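Local structure of tautomerase (Bordetella trematum, 6VVR) at residues L3-M8 against K21-A26; A26-I31 against A36-I41; A61-D66 against L81-A86. The protein is a member of the tautomerase family in the MIF clan, an alpha/beta enzyme whose chain joins two beta-alpha-beta units and assembles as a trimer. All blocks are in the same frame, centred on the assembly; numbering follows the deposited sequence.

Interaction 1: residues L3-M8 against K21-A26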
loop_
_atom_site.group_PDB
_atom_site.type_symbol
_atom_site.label_atom_id
_atom_site.label_comp_id
_atom_site.label_asym_id
_atom_site.label_seq_id
_atom_site.Cartn_x
_atom_site.Cartn_y
_atom_site.Cartn_z
ATOM N N LEU A 3 -7.590 2.808 5.865
ATOM C CA LEU A 3 -7.788 1.489 5.279
ATOM C C LEU A 3 -7.782 1.580 3.764
ATOM O O LEU A 3 -8.432 2.457 3.187
ATOM C CB LEU A 3 -9.110 0.872 5.740
ATOM C CG LEU A 3 -9.180 0.230 7.126
ATOM C CD1 LEU A 3 -8.925 1.243 8.241
ATOM C CD2 LEU A 3 -10.530 -0.443 7.312
ATOM N N ASN A 4 -7.074 0.668 3.114
ATOM C CA ASN A 4 -7.269 0.470 1.688
ATOM C C ASN A 4 -7.615 -0.990 1.471
ATOM O O ASN A 4 -6.927 -1.886 1.980
ATOM C CB ASN A 4 -6.061 0.924 0.856
ATOM C CG ASN A 4 -4.756 0.372 1.345
ATOM O OD1 ASN A 4 -4.243 -0.608 0.795
ATOM N ND2 ASN A 4 -4.180 1.019 2.347
ATOM N N VAL A 5 -8.712 -1.212 0.749
ATOM C CA VAL A 5 -9.401 -2.491 0.694
ATOM C C VAL A 5 -9.401 -2.981 -0.743
ATOM O O VAL A 5 -9.628 -2.204 -1.677
ATOM C CB VAL A 5 -10.844 -2.361 1.216
ATOM C CG1 VAL A 5 -11.501 -3.735 1.303
ATOM C CG2 VAL A 5 -10.827 -1.663 2.553
ATOM N N HIS A 6 -9.178 -4.278 -0.912
ATOM C CA HIS A 6 -8.914 -4.868 -2.215
ATOM C C HIS A 6 -9.793 -6.099 -2.342
ATOM O O HIS A 6 -9.658 -7.025 -1.543
ATOM C CB HIS A 6 -7.427 -5.220 -2.333
ATOM C CG HIS A 6 -6.527 -4.064 -2.021
ATOM N ND1 HIS A 6 -5.994 -3.254 -3.001
ATOM C CD2 HIS A 6 -6.101 -3.555 -0.838
ATOM C CE1 HIS A 6 -5.260 -2.309 -2.438
ATOM N NE2 HIS A 6 -5.311 -2.467 -1.126
ATOM N N ILE A 7 -10.728 -6.083 -3.294
ATOM C CA ILE A 7 -11.730 -7.137 -3.412
ATOM C C ILE A 7 -11.828 -7.563 -4.868
ATOM O O ILE A 7 -11.356 -6.881 -5.777
ATOM C CB ILE A 7 -13.117 -6.710 -2.884
ATOM C CG1 ILE A 7 -13.684 -5.563 -3.708
ATOM C CG2 ILE A 7 -13.035 -6.318 -1.416
ATOM C CD1 ILE A 7 -15.130 -5.228 -3.353
ATOM N N MET A 8 -12.447 -8.718 -5.076
ATOM C CA MET A 8 -12.671 -9.209 -6.423
ATOM C C MET A 8 -13.796 -8.419 -7.079
ATOM O O MET A 8 -14.743 -7.982 -6.415
ATOM C CB MET A 8 -13.030 -10.699 -6.404
ATOM C CG MET A 8 -12.016 -11.584 -5.694
ATOM S SD MET A 8 -10.354 -11.284 -6.307
ATOM C CE MET A 8 -10.489 -11.819 -8.007
ATOM N N LYS A 21 -19.105 0.855 5.001
ATOM C CA LYS A 21 -19.696 1.197 6.288
ATOM C C LYS A 21 -19.362 0.155 7.346
ATOM O O LYS A 21 -19.061 0.504 8.495
ATOM C CB LYS A 21 -21.209 1.339 6.144
ATOM C CG LYS A 21 -21.632 2.480 5.245
ATOM C CD LYS A 21 -23.145 2.645 5.278
ATOM C CE LYS A 21 -23.600 3.811 4.423
ATOM N NZ LYS A 21 -24.946 4.311 4.852
ATOM N N ALA A 22 -19.429 -1.132 6.988
ATOM C CA ALA A 22 -19.142 -2.174 7.971
ATOM C C ALA A 22 -17.686 -2.132 8.413
ATOM O O ALA A 22 -17.380 -2.394 9.578
ATOM C CB ALA A 22 -19.487 -3.555 7.418
ATOM N N LEU A 23 -16.770 -1.822 7.493
ATOM C CA LEU A 23 -15.368 -1.717 7.880
ATOM C C LEU A 23 -15.156 -0.536 8.812
ATOM O O LEU A 23 -14.460 -0.651 9.828
ATOM C CB LEU A 23 -14.494 -1.581 6.639
ATOM C CG LEU A 23 -14.420 -2.819 5.745
ATOM C CD1 LEU A 23 -13.584 -2.471 4.542
ATOM C CD2 LEU A 23 -13.812 -3.999 6.487
ATOM N N SER A 24 -15.772 0.606 8.492
ATOM C CA SER A 24 -15.610 1.784 9.337
ATOM C C SER A 24 -16.142 1.511 10.739
ATOM O O SER A 24 -15.448 1.740 11.737
ATOM C CB SER A 24 -16.314 2.981 8.697
ATOM O OG SER A 24 -16.327 4.096 9.582
ATOM N N ASP A 25 -17.362 0.976 10.836
ATOM C CA ASP A 25 -17.905 0.617 12.147
ATOM C C ASP A 25 -17.045 -0.420 12.858
ATOM O O ASP A 25 -16.906 -0.384 14.083
ATOM C CB ASP A 25 -19.332 0.091 12.013
ATOM C CG ASP A 25 -20.084 0.133 13.321
ATOM O OD1 ASP A 25 -20.059 1.185 14.011
ATOM O OD2 ASP A 25 -20.672 -0.903 13.696
ATOM N N ALA A 26 -16.454 -1.353 12.112
ATOM C CA ALA A 26 -15.613 -2.361 12.752
ATOM C C ALA A 26 -14.393 -1.720 13.389
ATOM O O ALA A 26 -13.939 -2.155 14.453
ATOM C CB ALA A 26 -15.194 -3.434 11.743
#

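Interaction 2: residues A26-I31 against A36-I41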
loop_
_atom_site.group_PDB
_atom_site.type_symbol
_atom_site.label_atom_id
_atom_site.label_comp_id
_atom_site.label_asym_id
_atom_site.label_seq_id
_atom_site.Cartn_x
_atom_site.Cartn_y
_atom_site.Cartn_z
ATOM N N ALA A 26 -16.454 -1.353 12.112
ATOM C CA ALA A 26 -15.613 -2.361 12.752
ATOM C C ALA A 26 -14.393 -1.720 13.389
ATOM O O ALA A 26 -13.939 -2.155 14.453
ATOM C CB ALA A 26 -15.194 -3.434 11.743
ATOM N N VAL A 27 -13.854 -0.668 12.763
ATOM C CA VAL A 27 -12.717 0.034 13.355
ATOM C C VAL A 27 -13.141 0.726 14.641
ATOM O O VAL A 27 -12.475 0.624 15.675
ATOM C CB VAL A 27 -12.115 1.042 12.362
ATOM C CG1 VAL A 27 -10.982 1.805 13.038
ATOM C CG2 VAL A 27 -11.619 0.335 11.108
ATOM N N VAL A 28 -14.252 1.458 14.582
ATOM C CA VAL A 28 -14.741 2.177 15.752
ATOM C C VAL A 28 -15.026 1.210 16.897
ATOM O O VAL A 28 -14.605 1.434 18.035
ATOM C CB VAL A 28 -15.988 3.000 15.371
ATOM C CG1 VAL A 28 -16.633 3.625 16.612
ATOM C CG2 VAL A 28 -15.616 4.068 14.340
ATOM N N GLN A 29 -15.723 0.108 16.613
ATOM C CA GLN A 29 -16.152 -0.770 17.700
ATOM C C GLN A 29 -14.976 -1.521 18.310
ATOM O O GLN A 29 -14.905 -1.686 19.535
ATOM C CB GLN A 29 -17.217 -1.752 17.202
ATOM C CG GLN A 29 -18.596 -1.124 16.960
ATOM C CD GLN A 29 -19.036 -0.189 18.086
ATOM O OE1 GLN A 29 -19.181 1.016 17.881
ATOM N NE2 GLN A 29 -19.253 -0.744 19.275
ATOM N N SER A 30 -14.027 -1.962 17.480
ATOM C CA SER A 30 -13.005 -2.871 17.980
ATOM C C SER A 30 -11.912 -2.151 18.759
ATOM O O SER A 30 -11.433 -2.686 19.765
ATOM C CB SER A 30 -12.399 -3.676 16.826
ATOM O OG SER A 30 -11.622 -2.853 15.982
ATOM N N ILE A 31 -11.495 -0.955 18.341
ATOM C CA ILE A 31 -10.405 -0.261 19.017
ATOM C C ILE A 31 -10.799 1.111 19.552
ATOM O O ILE A 31 -9.954 1.801 20.129
ATOM C CB ILE A 31 -9.163 -0.142 18.110
ATOM C CG1 ILE A 31 -9.393 0.887 17.004
ATOM C CG2 ILE A 31 -8.803 -1.509 17.521
ATOM C CD1 ILE A 31 -8.139 1.220 16.208
ATOM N N ALA A 36 -13.913 10.275 13.240
ATOM C CA ALA A 36 -13.274 11.218 12.331
ATOM C C ALA A 36 -11.894 10.759 11.860
ATOM O O ALA A 36 -11.390 11.289 10.862
ATOM C CB ALA A 36 -13.165 12.591 13.000
ATOM N N SER A 37 -11.269 9.798 12.541
ATOM C CA SER A 37 -9.957 9.329 12.129
ATOM C C SER A 37 -10.023 8.134 11.188
ATOM O O SER A 37 -8.966 7.633 10.782
ATOM C CB SER A 37 -9.109 8.938 13.342
ATOM O OG SER A 37 -9.632 7.783 13.977
ATOM N N VAL A 38 -11.220 7.659 10.842
ATOM C CA VAL A 38 -11.395 6.399 10.118
ATOM C C VAL A 38 -11.710 6.704 8.658
ATOM O O VAL A 38 -12.716 7.358 8.354
ATOM C CB VAL A 38 -12.509 5.536 10.737
ATOM C CG1 VAL A 38 -12.704 4.257 9.934
ATOM C CG2 VAL A 38 -12.218 5.217 12.208
ATOM N N ARG A 39 -10.860 6.216 7.747
ATOM C CA ARG A 39 -11.075 6.344 6.311
ATOM C C ARG A 39 -10.841 4.992 5.657
ATOM O O ARG A 39 -10.013 4.206 6.118
ATOM C CB ARG A 39 -10.133 7.372 5.677
ATOM C CG ARG A 39 -10.038 8.656 6.455
ATOM C CD ARG A 39 -9.260 9.734 5.717
ATOM N NE ARG A 39 -9.601 11.021 6.305
ATOM C CZ ARG A 39 -9.618 12.172 5.646
ATOM N NH1 ARG A 39 -9.283 12.209 4.365
ATOM N NH2 ARG A 39 -9.988 13.284 6.276
ATOM N N ALA A 40 -11.585 4.720 4.587
ATOM C CA ALA A 40 -11.365 3.497 3.829
ATOM C C ALA A 40 -11.636 3.767 2.360
ATOM O O ALA A 40 -12.597 4.457 2.013
ATOM C CB ALA A 40 -12.239 2.343 4.341
ATOM N N ILE A 41 -10.764 3.240 1.502
ATOM C CA ILE A 41 -10.924 3.354 0.061
ATOM C C ILE A 41 -10.813 1.958 -0.523
ATOM O O ILE A 41 -10.082 1.109 -0.002
ATOM C CB ILE A 41 -9.885 4.319 -0.571
ATOM C CG1 ILE A 41 -8.455 3.789 -0.430
ATOM C CG2 ILE A 41 -9.966 5.682 0.100
ATOM C CD1 ILE A 41 -7.394 4.784 -0.959
#

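Interaction 3: residues A61-D66 against L81-A86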
loop_
_atom_site.group_PDB
_atom_site.type_symbol
_atom_site.label_atom_id
_atom_site.label_comp_id
_atom_site.label_asym_id
_atom_site.label_seq_id
_atom_site.Cartn_x
_atom_site.Cartn_y
_atom_site.Cartn_z
ATOM N N ALA A 61 -9.823 -11.319 -0.524
ATOM C CA ALA A 61 -10.044 -9.950 -0.098
ATOM C C ALA A 61 -8.890 -9.577 0.811
ATOM O O ALA A 61 -8.322 -10.429 1.502
ATOM C CB ALA A 61 -11.385 -9.757 0.625
ATOM N N LEU A 62 -8.528 -8.301 0.782
ATOM C CA LEU A 62 -7.389 -7.812 1.545
ATOM C C LEU A 62 -7.728 -6.453 2.134
ATOM O O LEU A 62 -8.164 -5.558 1.406
ATOM C CB LEU A 62 -6.147 -7.705 0.656
ATOM C CG LEU A 62 -4.926 -7.083 1.335
ATOM C CD1 LEU A 62 -4.387 -8.007 2.445
ATOM C CD2 LEU A 62 -3.852 -6.769 0.298
ATOM N N VAL A 63 -7.539 -6.304 3.446
ATOM C CA VAL A 63 -7.693 -5.020 4.128
ATOM C C VAL A 63 -6.327 -4.622 4.671
ATOM O O VAL A 63 -5.789 -5.291 5.560
ATOM C CB VAL A 63 -8.742 -5.082 5.255
ATOM C CG1 VAL A 63 -8.923 -3.703 5.897
ATOM C CG2 VAL A 63 -10.093 -5.606 4.735
ATOM N N ASN A 64 -5.763 -3.542 4.137
ATOM C CA ASN A 64 -4.538 -2.953 4.656
ATOM C C ASN A 64 -4.883 -1.773 5.552
ATOM O O ASN A 64 -5.631 -0.877 5.138
ATOM C CB ASN A 64 -3.638 -2.482 3.515
ATOM C CG ASN A 64 -3.122 -3.626 2.670
ATOM O OD1 ASN A 64 -2.898 -4.729 3.167
ATOM N ND2 ASN A 64 -2.929 -3.365 1.381
ATOM N N VAL A 65 -4.319 -1.758 6.761
ATOM C CA VAL A 65 -4.610 -0.739 7.769
ATOM C C VAL A 65 -3.307 -0.056 8.153
ATOM O O VAL A 65 -2.404 -0.699 8.708
ATOM C CB VAL A 65 -5.270 -1.333 9.021
ATOM C CG1 VAL A 65 -5.647 -0.210 9.994
ATOM C CG2 VAL A 65 -6.465 -2.205 8.657
ATOM N N ASP A 66 -3.204 1.238 7.860
ATOM C CA ASP A 66 -2.141 2.066 8.405
ATOM C C ASP A 66 -2.720 2.789 9.610
ATOM O O ASP A 66 -3.691 3.544 9.476
ATOM C CB ASP A 66 -1.616 3.061 7.368
ATOM C CG ASP A 66 -0.915 2.376 6.213
ATOM O OD1 ASP A 66 -0.133 1.435 6.449
ATOM O OD2 ASP A 66 -1.152 2.766 5.064
ATOM N N LEU A 81 -9.654 -9.307 13.780
ATOM C CA LEU A 81 -10.809 -10.195 13.814
ATOM C C LEU A 81 -12.062 -9.479 13.332
ATOM O O LEU A 81 -12.815 -10.025 12.518
ATOM C CB LEU A 81 -11.006 -10.731 15.233
ATOM C CG LEU A 81 -12.066 -11.803 15.500
ATOM C CD1 LEU A 81 -11.785 -13.062 14.692
ATOM C CD2 LEU A 81 -12.093 -12.133 16.990
ATOM N N ALA A 82 -12.292 -8.254 13.817
ATOM C CA ALA A 82 -13.503 -7.525 13.458
ATOM C C ALA A 82 -13.504 -7.139 11.984
ATOM O O ALA A 82 -14.552 -7.165 11.329
ATOM C CB ALA A 82 -13.654 -6.281 14.339
ATOM N N LEU A 83 -12.342 -6.756 11.447
ATOM C CA LEU A 83 -12.274 -6.436 10.025
ATOM C C LEU A 83 -12.475 -7.681 9.167
ATOM O O LEU A 83 -13.215 -7.644 8.177
ATOM C CB LEU A 83 -10.940 -5.763 9.701
ATOM C CG LEU A 83 -10.785 -4.351 10.277
ATOM C CD1 LEU A 83 -9.362 -3.862 10.093
ATOM C CD2 LEU A 83 -11.782 -3.390 9.630
ATOM N N ASN A 84 -11.833 -8.798 9.531
ATOM C CA ASN A 84 -12.041 -10.037 8.786
ATOM C C ASN A 84 -13.523 -10.399 8.736
ATOM O O ASN A 84 -14.067 -10.693 7.665
ATOM C CB ASN A 84 -11.216 -11.176 9.399
ATOM C CG ASN A 84 -10.802 -12.243 8.363
ATOM O OD1 ASN A 84 -11.557 -13.178 8.086
ATOM N ND2 ASN A 84 -9.599 -12.105 7.805
ATOM N N GLN A 85 -14.197 -10.358 9.885
ATOM C CA GLN A 85 -15.618 -10.703 9.923
ATOM C C GLN A 85 -16.475 -9.693 9.161
ATOM O O GLN A 85 -17.466 -10.082 8.528
ATOM C CB GLN A 85 -16.083 -10.839 11.380
ATOM C CG GLN A 85 -15.423 -12.024 12.126
ATOM C CD GLN A 85 -15.585 -11.953 13.645
ATOM O OE1 GLN A 85 -15.984 -10.929 14.190
ATOM N NE2 GLN A 85 -15.244 -13.047 14.334
ATOM N N ALA A 86 -16.107 -8.408 9.187
ATOM C CA ALA A 86 -16.845 -7.411 8.415
ATOM C C ALA A 86 -16.786 -7.705 6.921
ATOM O O ALA A 86 -17.794 -7.584 6.212
ATOM C CB ALA A 86 -16.303 -6.010 8.716
#

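Interaction 1: residues L3-M8 against K21-A26
The strand segment 3-8 and the helix segment 21-26 come nearest at Leu3 and Leu23, whose CA atoms are 8.6 Å apart, a spacing wide enough for side chains rather than backbones to fill. Leu23 meets two strand residues. Its chi2 of 177° carries CD1 straight out from the helix, anti to CA, and this methyl runs tip to tip into Val5. CD1 of Leu23 is 3.5 Å from CG2 of Val5, tighter than ordinary van der Waals contact, and the second valine methyl, CG1, lies 4.1 Å from the same CD1. The leucine therefore ends against the fork of the valine and not against a single branch. Leu3 passes Leu23 on a slant, touching lower on the side chain: CD2 of Leu3 rests 4.2 Å from CB of Leu23. Tip and base of one helix residue are thus each matched by a strand residue, Val5 and Leu3, two places apart on the same face of the sheet.

Strand alternation sends Asn4 and His6 to the other face, where polar groups bond to one another beside apolar neighbours. NE2 of His6 donates to OD1 of Asn4 over 2.9 Å, almost straight at 170°, with OD1 in the plane of the ring and the N-H arriving on a lone pair in the amide plane. Asn64 ND2 also donates to that oxygen, while ND1 of His6 bonds to Tyr45 OH; together these bonds should restrain the turning of both flat groups. On this side His6 also packs on Ile41 of the third subunit. One strand accordingly serves two environments: apolar contact without directional bonds seats the helix on one face, and oriented hydrogen bonds fix polar side chains on the other.

Interaction 2: residues A26-I31 against A36-I41
Close to where Val27 packs on Val38, the flat peptide carbonyl of Ala26 is approached from both of its faces: Ser30 N comes from one and Ser30 OG from the other, so one residue supplies two donors to one oxygen. The hydroxyl bond, 2.9 Å from Ser30 OG to Ala26 O, is tilted 21° from the carbonyl plane. This is a worked example of how a beta-alpha-beta unit closes, with the last turns of helix 13-31 set against the chain as it enters strand 39-45.

Within segment 36-41, Val38 is the residue that meets segment 26-31, and it does so with both methyls. It slides past Val27 in the opposite direction, bringing CG2 of Val38 to 3.7 Å from CG1 of Val27, while CG1 of Val38 lies 4.1 Å from Val27 CB. Beyond Val38, residues Arg39, Ala40 and Ile41 pair in an antiparallel ladder with a strand of the second subunit, and the sheet continues across that interface. Val28, one place further along the helix, crosses Val38 at about a right angle and adds a looser contact, CG2 of Val28 to CG2 of Val38 at 4.2 Å.

Interaction 3: residues A61-D66 against L81-A86
Leu83 is the helix residue through which segment 81-86 meets strand segment 61-66, and its CA lies 7.6 Å from that of Val63. Two residues before it, Leu81 accepts the backbone N of Gln85 at its carbonyl O, 3.0 Å away. Ala82 follows, its O accepting the N of Ala86 at 2.9 Å, so the helix is regularly bonded around the leucine it presents.

Leu83 itself points at the sheet. With chi1 at -69° its CG stands anti to the carbonyl carbon, and a chi2 of 171° extends CD1 away from the helix axis, which makes this methyl the one that meets the strand segment. It reaches Val65 tip to tip, CD1 of Leu83 lying 3.6 Å from CG2 of Val65, and stands more loosely beside Val63, 4.2 Å from CG1 of that residue. A single methyl thus bridges two valines that share a face of the strand, in a contact wholly of buried hydrocarbon.

Asn84 takes no part in this apolar seam; its ND2 makes a weak hydrogen bond to Val98 O, and its side chain packs on Gly115 of the third subunit. Ala86 ends the segment with its small side chain against Leu23 of helix 13-31. Segment 81-86 therefore lies on strand 61-68 through Leu83 and beside helix 13-31, which Ala82, Leu83 and Ala86 touch, while strand 98-105 completes the beta-alpha-beta unit, its Leu102 packing on Val65.

In the fold
The three contacts follow one another along the chain and gather on one face of a single mixed sheet. Interactions 1 and 2 share helix 13-31, including Ala26, and belong to the first beta-alpha-beta unit; interaction 3 belongs to the second, with helix 73-91. Centres of interactions 1 and 3 lie about 7 Å apart, those of 1 and 2 about 9 Å, and those of 2 and 3 about 11 Å. Strand 2-8 runs between 39-45 and 61-68, parallel to the former and antiparallel to the latter, while Leu23 and Leu83 touch where the helices meet. Two similarly built halves thereby share one hydrophobic core, as expected of the MIF clan.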